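Local coordinates for PUA domain-containing protein (Archaeoglobus fulgidus DSM 4304, PDB 2Q07) that is of unknown function in detail but belongs to the archaeosine synthase family of tRNA modification and, with its C-terminal PUA domain, probably binds RNA, at residues Y16-A21 and P68-R73; E23-F28 and L173-S178; F181-S186 and A222-E227. One frame throughout, in Å; residues are numbered along the deposited sequence.

Contact 1: residues Y16-A21 and P68-R73; sequences YFFERA and PLVVPR
Leu69 CD2 sits in the notch between two phenylalanines of helix 16-24. It lies over one face of the Phe18 ring, 4.1 Å from the ring centroid and 26° off the normal, a CH-pi contact. The same methyl carbon, Leu69 CD2, meets Phe17 CD2 at 3.6 Å. One leucine branch thus serves both rings, and Leu69 crosses each of them at a slant.

The tight part of the contact is round the far end of Phe18. This ring is buried, and its edge faces the backbone of 68-73. Phe18 CZ comes to 3.4 Å from Pro68 O, which lies in the plane of the ring at its edge. Phe18 CE2 is 3.6 Å from Val70 N, also near the ring plane. Val70 adds its CB, 3.9 Å from Phe18 CE2. The ring therefore has a methyl group over a face and polar backbone atoms along its rim.

The Phe17 side is looser. This ring is partly exposed, and Leu69 beside it is exposed. Phe17 has CG anti to its backbone N (chi1 172°), which carries the ring across to Leu69 and Val71. Beyond the leucine methyl, Phe17 CE2 meets Val71 CG2 at 4.4 Å, a light touch.

The contact is apolar packing of the first helix of this chain against strand 70-72, an outermost strand of the mixed five-stranded sheet in the domain assigned to the UDG-like clan. The axes of the segments 16-21 and 70-72 approach to 10.0 Å, at 35°. Helix 94-111 also packs here: Trp103 stacks with Phe18, and Val100 and Phe107 touch Val70. Tyr179 of helix 168-181 packs on Phe17, and strand 61-65 pairs with strand 70-72 through Ile64 and Val71.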
loop_
_atom_site.group_PDB
_atom_site.type_symbol
_atom_site.label_atom_id
_atom_site.label_comp_id
_atom_site.label_asym_id
_atom_site.label_seq_id
_atom_site.Cartn_x
_atom_site.Cartn_y
_atom_site.Cartn_z
ATOM N N TYR A 16 -8.417 9.708 -2.227
ATOM C CA TYR A 16 -8.387 8.522 -3.069
ATOM C C TYR A 16 -7.626 7.404 -2.374
ATOM O O TYR A 16 -8.071 6.253 -2.342
ATOM C CB TYR A 16 -7.704 8.826 -4.403
ATOM C CG TYR A 16 -7.570 7.595 -5.265
ATOM C CD1 TYR A 16 -8.700 6.928 -5.731
ATOM C CD2 TYR A 16 -6.310 7.078 -5.595
ATOM C CE1 TYR A 16 -8.592 5.780 -6.503
ATOM C CE2 TYR A 16 -6.188 5.924 -6.371
ATOM C CZ TYR A 16 -7.337 5.281 -6.820
ATOM O OH TYR A 16 -7.241 4.143 -7.586
ATOM N N PHE A 17 -6.467 7.759 -1.828
ATOM C CA PHE A 17 -5.623 6.807 -1.124
ATOM C C PHE A 17 -6.414 6.138 -0.003
ATOM O O PHE A 17 -6.436 4.913 0.114
ATOM C CB PHE A 17 -4.409 7.523 -0.528
ATOM C CG PHE A 17 -3.587 6.656 0.384
ATOM C CD1 PHE A 17 -2.824 5.605 -0.131
ATOM C CD2 PHE A 17 -3.614 6.854 1.761
ATOM C CE1 PHE A 17 -2.108 4.765 0.714
ATOM C CE2 PHE A 17 -2.897 6.016 2.620
ATOM C CZ PHE A 17 -2.144 4.970 2.096
ATOM N N PHE A 18 -7.054 6.962 0.823
ATOM C CA PHE A 18 -7.843 6.481 1.949
ATOM C C PHE A 18 -8.922 5.492 1.552
ATOM O O PHE A 18 -9.039 4.413 2.136
ATOM C CB PHE A 18 -8.498 7.659 2.669
ATOM C CG PHE A 18 -7.644 8.266 3.739
ATOM C CD1 PHE A 18 -7.579 9.643 3.892
ATOM C CD2 PHE A 18 -6.916 7.456 4.614
ATOM C CE1 PHE A 18 -6.805 10.216 4.897
ATOM C CE2 PHE A 18 -6.140 8.018 5.622
ATOM C CZ PHE A 18 -6.085 9.404 5.762
ATOM N N GLU A 19 -9.705 5.863 0.550
ATOM C CA GLU A 19 -10.798 5.022 0.100
ATOM C C GLU A 19 -10.360 3.731 -0.570
ATOM O O GLU A 19 -10.947 2.676 -0.333
ATOM C CB GLU A 19 -11.717 5.827 -0.825
ATOM C CG GLU A 19 -12.564 6.852 -0.058
ATOM C CD GLU A 19 -13.543 7.613 -0.937
ATOM O OE1 GLU A 19 -14.528 8.155 -0.386
ATOM O OE2 GLU A 19 -13.331 7.680 -2.167
ATOM N N ARG A 20 -9.321 3.810 -1.394
ATOM C CA ARG A 20 -8.832 2.634 -2.094
ATOM C C ARG A 20 -8.116 1.682 -1.147
ATOM O O ARG A 20 -8.269 0.462 -1.249
ATOM C CB ARG A 20 -7.904 3.050 -3.235
ATOM C CG ARG A 20 -7.331 1.898 -4.031
ATOM C CD ARG A 20 -8.418 1.011 -4.588
ATOM N NE ARG A 20 -7.860 -0.035 -5.433
ATOM C CZ ARG A 20 -8.588 -0.929 -6.091
ATOM N NH1 ARG A 20 -9.912 -0.911 -6.000
ATOM N NH2 ARG A 20 -7.992 -1.839 -6.850
ATOM N N ALA A 21 -7.331 2.234 -0.226
ATOM C CA ALA A 21 -6.615 1.393 0.722
ATOM C C ALA A 21 -7.620 0.688 1.622
ATOM O O ALA A 21 -7.454 -0.477 1.960
ATOM C CB ALA A 21 -5.637 2.237 1.555
ATOM N N PRO A 68 -1.888 14.180 7.526
ATOM C CA PRO A 68 -3.273 13.725 7.689
ATOM C C PRO A 68 -3.456 12.228 7.464
ATOM O O PRO A 68 -4.546 11.695 7.669
ATOM C CB PRO A 68 -4.037 14.519 6.626
ATOM C CG PRO A 68 -2.991 15.418 5.955
ATOM C CD PRO A 68 -1.691 14.733 6.181
ATOM N N LEU A 69 -2.390 11.551 7.058
ATOM C CA LEU A 69 -2.485 10.135 6.750
ATOM C C LEU A 69 -2.403 9.104 7.866
ATOM O O LEU A 69 -1.567 9.177 8.764
ATOM C CB LEU A 69 -1.453 9.766 5.676
ATOM C CG LEU A 69 -1.675 10.325 4.268
ATOM C CD1 LEU A 69 -0.533 9.882 3.372
ATOM C CD2 LEU A 69 -3.011 9.832 3.706
ATOM N N VAL A 70 -3.313 8.147 7.776
ATOM C CA VAL A 70 -3.386 7.005 8.664
ATOM C C VAL A 70 -2.924 5.929 7.688
ATOM O O VAL A 70 -3.515 5.782 6.617
ATOM C CB VAL A 70 -4.825 6.710 9.079
ATOM C CG1 VAL A 70 -4.868 5.394 9.836
ATOM C CG2 VAL A 70 -5.373 7.862 9.927
ATOM N N VAL A 71 -1.893 5.172 8.049
ATOM C CA VAL A 71 -1.342 4.188 7.124
ATOM C C VAL A 71 -1.126 2.747 7.575
ATOM O O VAL A 71 -0.278 2.478 8.415
ATOM C CB VAL A 71 0.030 4.676 6.591
ATOM C CG1 VAL A 71 0.553 3.722 5.526
ATOM C CG2 VAL A 71 -0.100 6.088 6.037
ATOM N N PRO A 72 -1.905 1.804 7.027
ATOM C CA PRO A 72 -1.691 0.417 7.425
ATOM C C PRO A 72 -0.288 0.094 6.898
ATOM O O PRO A 72 0.089 0.530 5.804
ATOM C CB PRO A 72 -2.781 -0.334 6.657
ATOM C CG PRO A 72 -3.910 0.671 6.643
ATOM C CD PRO A 72 -3.188 1.957 6.311
ATOM N N ARG A 73 0.483 -0.649 7.670
ATOM C CA ARG A 73 1.837 -0.997 7.263
ATOM C C ARG A 73 1.931 -1.533 5.827
ATOM O O ARG A 73 2.930 -1.316 5.141
ATOM C CB ARG A 73 2.414 -2.022 8.235
ATOM C CG ARG A 73 3.754 -2.610 7.804
ATOM C CD ARG A 73 4.794 -2.422 8.885
ATOM N NE ARG A 73 5.333 -1.071 8.876
ATOM C CZ ARG A 73 5.833 -0.446 9.937
ATOM N NH1 ARG A 73 5.866 -1.038 11.125
ATOM N NH2 ARG A 73 6.317 0.776 9.794
#

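Contact 2: residues E23-F28 and L173-S178; sequences ECYKPF and LEHMLS
Lys26 N donates a hydrogen bond to His175 NE2, 3.0 Å away. The bond is nearly straight, 166° at the hydrogen, and the donor stands 19° out of the imidazole plane. The other ring nitrogen, His175 ND1, is bonded to Arg171 O one helical turn earlier. The ring is thus held at both nitrogens, which fixes its rotation.

The edge of the imidazole faces the backbone of Lys26, whose carbonyl carbon, Lys26 C, lies in the ring plane. His175 CE1 is 3.4 Å from Lys26 O. On the other side of NE2, His175 CD2 is 3.6 Å from Cys24 O. Phe75 packs edge-to-face with the same imidazole. Tyr25 starts the non-helical course of the chain, and its CB points away from helix 168-181.

Ser178, one turn further on, meets the last turn of helix 16-24. Cys24 CB touches Ser178 OG at 3.5 Å. The Lys26 side chain bends at its last torsion (chi4 63°) and folds back toward the end of helix 16-24. There Lys26 NZ bonds to Cys24 O at 3.3 Å, from above the carbonyl plane.

A leucine in place of His175 would probably leave Lys26 N without its acceptor and Arg171 O without its side-chain partner.

The two bonds are consistent with a neutral histidine that carries its proton on ND1 and accepts at NE2. The positive charge expected on Lys26 NZ, 5.8 Å from His175 NE2, would probably add to this. The contact is one polar link between the first domain of the chain and the pre-PUA region.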
loop_
_atom_site.group_PDB
_atom_site.type_symbol
_atom_site.label_atom_id
_atom_site.label_comp_id
_atom_site.label_asym_id
_atom_site.label_seq_id
_atom_site.Cartn_x
_atom_site.Cartn_y
_atom_site.Cartn_z
ATOM N N GLU A 23 -10.665 -0.304 0.897
ATOM C CA GLU A 23 -11.352 -1.435 0.283
ATOM C C GLU A 23 -10.415 -2.602 -0.026
ATOM O O GLU A 23 -10.867 -3.730 -0.202
ATOM C CB GLU A 23 -12.132 -1.003 -0.976
ATOM C CG GLU A 23 -11.326 -0.453 -2.126
ATOM C CD GLU A 23 -12.209 -0.085 -3.324
ATOM O OE1 GLU A 23 -12.895 -0.981 -3.864
ATOM O OE2 GLU A 23 -12.221 1.101 -3.725
ATOM N N CYS A 24 -9.110 -2.339 -0.049
ATOM C CA CYS A 24 -8.129 -3.385 -0.338
ATOM C C CYS A 24 -7.469 -3.958 0.919
ATOM O O CYS A 24 -6.734 -4.943 0.845
ATOM C CB CYS A 24 -7.043 -2.843 -1.277
ATOM S SG CYS A 24 -7.678 -2.191 -2.852
ATOM N N TYR A 25 -7.748 -3.343 2.063
ATOM C CA TYR A 25 -7.162 -3.742 3.343
ATOM C C TYR A 25 -7.596 -5.116 3.843
ATOM O O TYR A 25 -8.766 -5.331 4.134
ATOM C CB TYR A 25 -7.502 -2.680 4.392
ATOM C CG TYR A 25 -6.791 -2.828 5.714
ATOM C CD1 TYR A 25 -5.459 -3.248 5.775
ATOM C CD2 TYR A 25 -7.436 -2.507 6.905
ATOM C CE1 TYR A 25 -4.788 -3.345 6.996
ATOM C CE2 TYR A 25 -6.780 -2.598 8.126
ATOM C CZ TYR A 25 -5.459 -3.017 8.168
ATOM O OH TYR A 25 -4.810 -3.107 9.377
ATOM N N LYS A 26 -6.656 -6.049 3.939
ATOM C CA LYS A 26 -6.994 -7.387 4.434
ATOM C C LYS A 26 -6.028 -7.868 5.513
ATOM O O LYS A 26 -4.934 -8.343 5.222
ATOM C CB LYS A 26 -7.041 -8.395 3.280
ATOM C CG LYS A 26 -7.935 -7.944 2.128
ATOM C CD LYS A 26 -8.121 -9.042 1.088
ATOM C CE LYS A 26 -8.797 -8.501 -0.166
ATOM N NZ LYS A 26 -7.958 -7.452 -0.845
ATOM N N PRO A 27 -6.434 -7.748 6.782
ATOM C CA PRO A 27 -5.632 -8.161 7.940
ATOM C C PRO A 27 -5.320 -9.656 7.962
ATOM O O PRO A 27 -5.984 -10.456 7.303
ATOM C CB PRO A 27 -6.507 -7.755 9.127
ATOM C CG PRO A 27 -7.271 -6.583 8.600
ATOM C CD PRO A 27 -7.658 -7.052 7.219
ATOM N N PHE A 28 -4.298 -10.024 8.726
ATOM C CA PHE A 28 -3.912 -11.420 8.877
ATOM C C PHE A 28 -3.929 -11.772 10.367
ATOM O O PHE A 28 -3.621 -12.902 10.756
ATOM C CB PHE A 28 -2.516 -11.648 8.295
ATOM C CG PHE A 28 -1.444 -10.808 8.934
ATOM C CD1 PHE A 28 -0.880 -11.176 10.159
ATOM C CD2 PHE A 28 -0.991 -9.652 8.310
ATOM C CE1 PHE A 28 0.120 -10.406 10.745
ATOM C CE2 PHE A 28 0.011 -8.872 8.888
ATOM C CZ PHE A 28 0.570 -9.248 10.106
ATOM N N LEU A 173 3.503 -6.592 -0.686
ATOM C CA LEU A 173 3.492 -6.716 -2.132
ATOM C C LEU A 173 2.100 -7.108 -2.613
ATOM O O LEU A 173 1.615 -6.572 -3.612
ATOM C CB LEU A 173 4.536 -7.749 -2.585
ATOM C CG LEU A 173 6.016 -7.357 -2.472
ATOM C CD1 LEU A 173 6.889 -8.550 -2.868
ATOM C CD2 LEU A 173 6.320 -6.162 -3.377
ATOM N N GLU A 174 1.450 -8.027 -1.901
ATOM C CA GLU A 174 0.105 -8.447 -2.281
ATOM C C GLU A 174 -0.861 -7.268 -2.195
ATOM O O GLU A 174 -1.731 -7.113 -3.051
ATOM C CB GLU A 174 -0.405 -9.581 -1.382
ATOM C CG GLU A 174 0.456 -10.831 -1.430
ATOM C CD GLU A 174 -0.065 -11.946 -0.542
ATOM O OE1 GLU A 174 -0.514 -11.658 0.592
ATOM O OE2 GLU A 174 -0.015 -13.117 -0.977
ATOM N N HIS A 175 -0.709 -6.442 -1.159
ATOM C CA HIS A 175 -1.584 -5.287 -0.981
ATOM C C HIS A 175 -1.365 -4.216 -2.034
ATOM O O HIS A 175 -2.291 -3.500 -2.383
ATOM C CB HIS A 175 -1.423 -4.664 0.415
ATOM C CG HIS A 175 -2.278 -5.306 1.465
ATOM N ND1 HIS A 175 -2.058 -6.584 1.925
ATOM C CD2 HIS A 175 -3.380 -4.858 2.113
ATOM C CE1 HIS A 175 -2.991 -6.901 2.806
ATOM N NE2 HIS A 175 -3.808 -5.871 2.937
HETATM N N MSE A 176 -0.140 -4.090 -2.536
HETATM C CA MSE A 176 0.127 -3.080 -3.557
HETATM C C MSE A 176 -0.495 -3.491 -4.888
HETATM O O MSE A 176 -0.996 -2.649 -5.631
HETATM C CB MSE A 176 1.628 -2.863 -3.705
HETATM C CG MSE A 176 2.262 -2.369 -2.419
HETATM SE SE MSE A 176 4.107 -1.925 -2.619
HETATM C CE MSE A 176 4.916 -3.596 -2.147
ATOM N N LEU A 177 -0.456 -4.786 -5.179
ATOM C CA LEU A 177 -1.047 -5.329 -6.399
ATOM C C LEU A 177 -2.562 -5.104 -6.346
ATOM O O LEU A 177 -3.190 -4.680 -7.323
ATOM C CB LEU A 177 -0.743 -6.826 -6.490
ATOM C CG LEU A 177 0.616 -7.207 -7.069
ATOM C CD1 LEU A 177 0.777 -8.730 -7.060
ATOM C CD2 LEU A 177 0.709 -6.668 -8.505
ATOM N N SER A 178 -3.137 -5.393 -5.184
ATOM C CA SER A 178 -4.565 -5.223 -4.948
ATOM C C SER A 178 -4.930 -3.752 -5.138
ATOM O O SER A 178 -5.847 -3.416 -5.881
ATOM C CB SER A 178 -4.897 -5.680 -3.525
ATOM O OG SER A 178 -6.289 -5.669 -3.281
#

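Contact 3: residues F181-S186 and A222-E227; sequences FGITWS and AAYLLE
Leu225 CD1 lies over one face of the Phe181 ring, 3.7 Å above its plane and offset toward the rim. Its nearest ring atom is Phe181 CD2, and the approach is a CH-pi contact 26° off the ring normal. The two side chains cross at about a right angle. The other leucine branch, Leu225 CD2, meets Phe181 CB at 3.9 Å and Ile183 CD1 at 4.1 Å. Leu225 thus straddles the end of helix 168-181 and the chain that follows it.

Ile183 also touches Tyr224, sliding past it in the opposite direction. Ile183 CD1 is 4.0 Å from Tyr224 CD2. Ile183 CG2 comes in the plane of the tyrosine ring, at the edge near Tyr224 CE2. Trp185 turns an edge of its indole toward the tyrosine face, a T-shaped pair. The five-membered ring and the tyrosine ring have centroids 5.8 Å apart and planes at 78°. Trp185 NE1 is the atom that leads, 4.3 Å from Tyr224 CG.

The chain leaves the helix at Gly182 with positive phi, which favours glycine. Phe181 and Ile183, on its two sides, both direct CB toward helix 219-227. A chi1 of 178° swings the Tyr224 ring away from its own backbone N and out to Ile183 and Trp185. Ile221 and Lys220, earlier in that helix, touch Ile183 and Trp185 respectively.

The contact joins the end of helix 168-181 and the loop after it to helix 219-227 within the pre-PUA region. Ile217 of strand 214-217 packs on both Phe181 and Leu225. From the PUA region, strand 261-265 adds Val261 against Phe181 and Val263 against Leu225.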
loop_
_atom_site.group_PDB
_atom_site.type_symbol
_atom_site.label_atom_id
_atom_site.label_comp_id
_atom_site.label_asym_id
_atom_site.label_seq_id
_atom_site.Cartn_x
_atom_site.Cartn_y
_atom_site.Cartn_z
ATOM N N PHE A 181 -4.136 -2.781 -9.054
ATOM C CA PHE A 181 -4.845 -3.539 -10.084
ATOM C C PHE A 181 -6.040 -4.358 -9.624
ATOM O O PHE A 181 -6.748 -4.932 -10.454
ATOM C CB PHE A 181 -3.859 -4.479 -10.792
ATOM C CG PHE A 181 -2.586 -3.814 -11.215
ATOM C CD1 PHE A 181 -1.382 -4.132 -10.589
ATOM C CD2 PHE A 181 -2.587 -2.857 -12.224
ATOM C CE1 PHE A 181 -0.200 -3.513 -10.957
ATOM C CE2 PHE A 181 -1.402 -2.224 -12.605
ATOM C CZ PHE A 181 -0.208 -2.552 -11.969
ATOM N N GLY A 182 -6.268 -4.434 -8.316
ATOM C CA GLY A 182 -7.395 -5.203 -7.833
ATOM C C GLY A 182 -7.205 -6.688 -8.063
ATOM O O GLY A 182 -8.175 -7.414 -8.283
ATOM N N ILE A 183 -5.952 -7.142 -8.041
ATOM C CA ILE A 183 -5.650 -8.564 -8.211
ATOM C C ILE A 183 -4.554 -8.931 -7.216
ATOM O O ILE A 183 -4.043 -8.073 -6.489
ATOM C CB ILE A 183 -5.098 -8.916 -9.632
ATOM C CG1 ILE A 183 -3.636 -8.467 -9.758
ATOM C CG2 ILE A 183 -5.948 -8.267 -10.722
ATOM C CD1 ILE A 183 -3.013 -8.778 -11.117
ATOM N N THR A 184 -4.197 -10.211 -7.194
ATOM C CA THR A 184 -3.124 -10.683 -6.345
ATOM C C THR A 184 -2.322 -11.705 -7.142
ATOM O O THR A 184 -2.769 -12.168 -8.188
ATOM C CB THR A 184 -3.638 -11.330 -5.046
ATOM O OG1 THR A 184 -2.531 -11.501 -4.150
ATOM C CG2 THR A 184 -4.285 -12.685 -5.321
ATOM N N TRP A 185 -1.134 -12.044 -6.657
ATOM C CA TRP A 185 -0.289 -13.003 -7.348
ATOM C C TRP A 185 0.673 -13.662 -6.378
ATOM O O TRP A 185 1.000 -13.099 -5.335
ATOM C CB TRP A 185 0.523 -12.314 -8.450
ATOM C CG TRP A 185 0.050 -12.587 -9.843
ATOM C CD1 TRP A 185 -1.056 -12.064 -10.459
ATOM C CD2 TRP A 185 0.686 -13.424 -10.805
ATOM N NE1 TRP A 185 -1.140 -12.523 -11.753
ATOM C CE2 TRP A 185 -0.083 -13.359 -11.993
ATOM C CE3 TRP A 185 1.835 -14.225 -10.784
ATOM C CZ2 TRP A 185 0.261 -14.063 -13.145
ATOM C CZ3 TRP A 185 2.176 -14.923 -11.924
ATOM C CH2 TRP A 185 1.391 -14.837 -13.093
ATOM N N SER A 186 1.140 -14.847 -6.746
ATOM C CA SER A 186 2.073 -15.600 -5.920
ATOM C C SER A 186 3.490 -15.480 -6.475
ATOM O O SER A 186 3.698 -14.992 -7.591
ATOM C CB SER A 186 1.661 -17.068 -5.890
ATOM O OG SER A 186 1.691 -17.608 -7.198
ATOM N N ALA A 222 1.065 -8.283 -16.737
ATOM C CA ALA A 222 0.512 -7.447 -17.800
ATOM C C ALA A 222 -0.340 -8.329 -18.717
ATOM O O ALA A 222 -1.402 -7.910 -19.185
ATOM C CB ALA A 222 1.652 -6.794 -18.605
ATOM N N ALA A 223 0.145 -9.547 -18.964
ATOM C CA ALA A 223 -0.549 -10.519 -19.807
ATOM C C ALA A 223 -1.882 -10.868 -19.164
ATOM O O ALA A 223 -2.910 -10.934 -19.838
ATOM C CB ALA A 223 0.300 -11.784 -19.971
ATOM N N TYR A 224 -1.861 -11.078 -17.853
ATOM C CA TYR A 224 -3.078 -11.406 -17.129
ATOM C C TYR A 224 -4.070 -10.249 -17.207
ATOM O O TYR A 224 -5.248 -10.463 -17.489
ATOM C CB TYR A 224 -2.769 -11.716 -15.665
ATOM C CG TYR A 224 -4.007 -12.018 -14.858
ATOM C CD1 TYR A 224 -4.651 -13.254 -14.967
ATOM C CD2 TYR A 224 -4.552 -11.064 -14.000
ATOM C CE1 TYR A 224 -5.804 -13.533 -14.242
ATOM C CE2 TYR A 224 -5.710 -11.333 -13.268
ATOM C CZ TYR A 224 -6.327 -12.569 -13.393
ATOM O OH TYR A 224 -7.461 -12.844 -12.662
ATOM N N LEU A 225 -3.595 -9.027 -16.959
ATOM C CA LEU A 225 -4.458 -7.840 -17.013
ATOM C C LEU A 225 -5.052 -7.647 -18.415
ATOM O O LEU A 225 -6.210 -7.245 -18.565
ATOM C CB LEU A 225 -3.672 -6.576 -16.609
ATOM C CG LEU A 225 -3.101 -6.482 -15.183
ATOM C CD1 LEU A 225 -2.187 -5.268 -15.063
ATOM C CD2 LEU A 225 -4.236 -6.389 -14.188
ATOM N N LEU A 226 -4.251 -7.927 -19.437
ATOM C CA LEU A 226 -4.694 -7.800 -20.821
ATOM C C LEU A 226 -5.828 -8.791 -21.069
ATOM O O LEU A 226 -6.831 -8.454 -21.696
ATOM C CB LEU A 226 -3.529 -8.082 -21.777
ATOM C CG LEU A 226 -3.771 -7.871 -23.275
ATOM C CD1 LEU A 226 -4.233 -6.443 -23.515
ATOM C CD2 LEU A 226 -2.497 -8.150 -24.054
ATOM N N GLU A 227 -5.661 -10.011 -20.566
ATOM C CA GLU A 227 -6.666 -11.063 -20.702
ATOM C C GLU A 227 -7.998 -10.627 -20.113
ATOM O O GLU A 227 -9.037 -10.685 -20.774
ATOM C CB GLU A 227 -6.226 -12.327 -19.962
ATOM C CG GLU A 227 -5.340 -13.273 -20.731
ATOM C CD GLU A 227 -4.823 -14.395 -19.848
ATOM O OE1 GLU A 227 -5.649 -15.053 -19.176
ATOM O OE2 GLU A 227 -3.593 -14.615 -19.823
#

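The three contacts follow one another from the first domain of the chain through the pre-PUA region to the border of the PUA domain. Contacts 1 and 2 share helix 16-24, and their centres are 12 Å apart. Pro72 CB of contact 1 meets Tyr25 CE1 of contact 2 at 3.6 Å. Contacts 2 and 3 lie 14 Å apart, centre to centre, and both draw on helix 168-181 or its end; Leu177 CB packs 3.5 Å from Ile183 O. Contacts 1 and 3 are about 22 Å apart between centres. Arg20 of contact 1 has a weak hydrogen bond from NH2 to Ser178 O of contact 2, and Arg20 NH2 lies 3.4 Å from Gly182 N of contact 3.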